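Local coordinates for histone-lysine N-methyltransferase SETMAR (Homo sapiens, PDB 3F2K), which joins a histone H3 lysine methyltransferase to a DNA-binding mariner transposase domain and takes part in double-strand break repair and restart of stalled replication forks, at residues A[165-170]-A[203-208]. Sequence-based numbering, arbitrary orientation. Where two conformers were deposited one is given.
Sequences NYHVFK and YATGIN
Two helices that pack beside the mixed sheet of the RNase H-like transposase domain, 163-176 and 202-219, meet here nearly antiparallel, their segment axes 153° apart and 9.2 Å at closest approach. His167 lies on the bare backbone of Gly206: one face of its imidazole covers Gly206 CA, which sits 3.7 Å from the ring centroid as a CH-pi contact over the face. This close approach depends on the absence of a CB at Gly206, which would fall too near His167 CD2. The rim of the ring reaches Thr205, His167 CE1 touching the methyl CG2 at 3.8 Å, and His167 NE2 is hydrogen-bonded to the carbonyl O of Phe202, at the start of helix 202-219. CG anti to the backbone N (chi1 -173°) brings the imidazole of His167 over Gly206. An alanine here is likely to uncover Gly206 CA and leave the Phe202 carbonyl without its imidazole partner. The carbonyl of the same Gly206, one turn after Phe202, accepts from Tyr166 OH at 2.7 Å, almost in line with the C=O bond (161°). On the sheet side, Val168 CG2 approaches Tyr203 CE1 loosely at 4.4 Å. Val168 continues onto Ile77 and Trp79 of strand 72-80, and Asn165 ND2 hydrogen-bonds to OD2 of the magnesium ligand Asp38. Two side chains, the Tyr166 hydroxyl and the His167 imidazole, thus tie one helix to backbone carbonyls of the other, and with no side chain on Gly206 the imidazole face can rest on its CA and N.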
loop_
_atom_site.group_PDB
_atom_site.type_symbol
_atom_site.label_atom_id
_atom_site.label_comp_id
_atom_site.label_asym_id
_atom_site.label_seq_id
_atom_site.Cartn_x
_atom_site.Cartn_y
_atom_site.Cartn_z
ATOM N N ASN A 165 1.637 2.560 -4.201
ATOM C CA ASN A 165 2.316 2.590 -5.487
ATOM C C ASN A 165 2.298 4.004 -6.134
ATOM O O ASN A 165 3.370 4.540 -6.463
ATOM C CB ASN A 165 1.671 1.531 -6.379
ATOM C CG ASN A 165 2.599 1.085 -7.424
ATOM O OD1 ASN A 165 2.703 1.724 -8.448
ATOM N ND2 ASN A 165 3.302 -0.008 -7.159
ATOM N N TYR A 166 1.126 4.619 -6.267
ATOM C CA TYR A 166 1.045 5.919 -6.968
ATOM C C TYR A 166 1.595 7.123 -6.160
ATOM O O TYR A 166 2.010 8.132 -6.732
ATOM C CB TYR A 166 -0.336 6.217 -7.514
ATOM C CG TYR A 166 -1.433 6.533 -6.507
ATOM C CD1 TYR A 166 -1.382 7.726 -5.700
ATOM C CD2 TYR A 166 -2.516 5.669 -6.340
ATOM C CE1 TYR A 166 -2.432 8.037 -4.829
ATOM C CE2 TYR A 166 -3.556 5.959 -5.484
ATOM C CZ TYR A 166 -3.489 7.112 -4.703
ATOM O OH TYR A 166 -4.532 7.316 -3.856
ATOM N N HIS A 167 1.688 6.951 -4.836
ATOM C CA HIS A 167 2.143 8.028 -3.957
ATOM C C HIS A 167 3.499 7.714 -3.331
ATOM O O HIS A 167 4.534 8.331 -3.704
ATOM C CB HIS A 167 1.106 8.308 -2.834
ATOM C CG HIS A 167 1.453 9.510 -2.017
ATOM N ND1 HIS A 167 1.580 10.763 -2.598
ATOM C CD2 HIS A 167 1.664 9.673 -0.682
ATOM C CE1 HIS A 167 1.924 11.639 -1.645
ATOM N NE2 HIS A 167 1.956 11.002 -0.479
ATOM N N VAL A 168 3.535 6.784 -2.379
ATOM C CA VAL A 168 4.809 6.535 -1.667
ATOM C C VAL A 168 5.924 6.102 -2.613
ATOM O O VAL A 168 7.041 6.663 -2.601
ATOM C CB VAL A 168 4.624 5.529 -0.428
ATOM C CG1 VAL A 168 5.943 5.319 0.281
ATOM C CG2 VAL A 168 3.530 6.065 0.563
ATOM N N PHE A 169 5.630 5.118 -3.484
ATOM C CA PHE A 169 6.662 4.596 -4.349
ATOM C C PHE A 169 7.145 5.593 -5.405
ATOM O O PHE A 169 8.295 5.569 -5.781
ATOM C CB PHE A 169 6.249 3.222 -4.979
ATOM C CG PHE A 169 6.234 2.048 -3.938
ATOM C CD1 PHE A 169 6.885 2.183 -2.717
ATOM C CD2 PHE A 169 5.579 0.844 -4.190
ATOM C CE1 PHE A 169 6.855 1.155 -1.756
ATOM C CE2 PHE A 169 5.571 -0.218 -3.204
ATOM C CZ PHE A 169 6.194 -0.032 -2.018
ATOM N N LYS A 170 6.240 6.434 -5.878
ATOM C CA LYS A 170 6.595 7.486 -6.813
ATOM C C LYS A 170 7.649 8.409 -6.204
ATOM O O LYS A 170 8.733 8.634 -6.795
ATOM C CB LYS A 170 5.337 8.254 -7.195
ATOM C CG LYS A 170 5.571 9.587 -7.901
ATOM C CD LYS A 170 4.281 10.315 -8.165
ATOM C CE LYS A 170 3.470 10.654 -6.909
ATOM N NZ LYS A 170 2.012 11.046 -7.301
ATOM N N TYR A 203 1.384 11.453 4.175
ATOM C CA TYR A 203 0.523 10.260 4.015
ATOM C C TYR A 203 -0.913 10.633 3.642
ATOM O O TYR A 203 -1.513 10.011 2.774
ATOM C CB TYR A 203 0.668 9.342 5.258
ATOM C CG TYR A 203 2.119 8.927 5.419
ATOM C CD1 TYR A 203 2.670 7.878 4.621
ATOM C CD2 TYR A 203 2.963 9.603 6.302
ATOM C CE1 TYR A 203 3.997 7.529 4.697
ATOM C CE2 TYR A 203 4.322 9.241 6.419
ATOM C CZ TYR A 203 4.812 8.181 5.612
ATOM O OH TYR A 203 6.087 7.780 5.699
ATOM N N ALA A 204 -1.429 11.679 4.273
ATOM C CA ALA A 204 -2.816 12.074 4.084
ATOM C C ALA A 204 -3.065 12.380 2.614
ATOM O O ALA A 204 -4.151 12.060 2.096
ATOM C CB ALA A 204 -3.143 13.270 4.944
ATOM N N THR A 205 -2.046 12.998 1.995
ATOM C CA THR A 205 -2.056 13.323 0.545
ATOM C C THR A 205 -2.382 12.085 -0.282
ATOM O O THR A 205 -3.268 12.120 -1.134
ATOM C CB THR A 205 -0.737 13.921 0.055
ATOM O OG1 THR A 205 -0.400 15.100 0.804
ATOM C CG2 THR A 205 -0.811 14.325 -1.438
ATOM N N GLY A 206 -1.606 11.013 -0.083
ATOM C CA GLY A 206 -1.820 9.800 -0.851
ATOM C C GLY A 206 -3.213 9.209 -0.709
ATOM O O GLY A 206 -3.824 8.818 -1.701
ATOM N N ILE A 207 -3.685 9.143 0.537
ATOM C CA ILE A 207 -4.962 8.559 0.857
ATOM C C ILE A 207 -6.052 9.386 0.201
ATOM O O ILE A 207 -6.860 8.869 -0.568
ATOM C CB ILE A 207 -5.213 8.531 2.401
ATOM C CG1 ILE A 207 -4.175 7.629 3.056
ATOM C CG2 ILE A 207 -6.662 8.113 2.696
ATOM C CD1 ILE A 207 -4.325 6.171 2.700
ATOM N N ASN A 208 -6.030 10.672 0.507
ATOM C CA ASN A 208 -7.092 11.622 0.059
ATOM C C ASN A 208 -7.261 11.733 -1.480
ATOM O O ASN A 208 -8.389 11.891 -2.003
ATOM C CB ASN A 208 -6.938 12.935 0.833
ATOM C CG ASN A 208 -7.430 12.764 2.268
ATOM O OD1 ASN A 208 -8.629 12.532 2.487
ATOM N ND2 ASN A 208 -6.524 12.864 3.262
#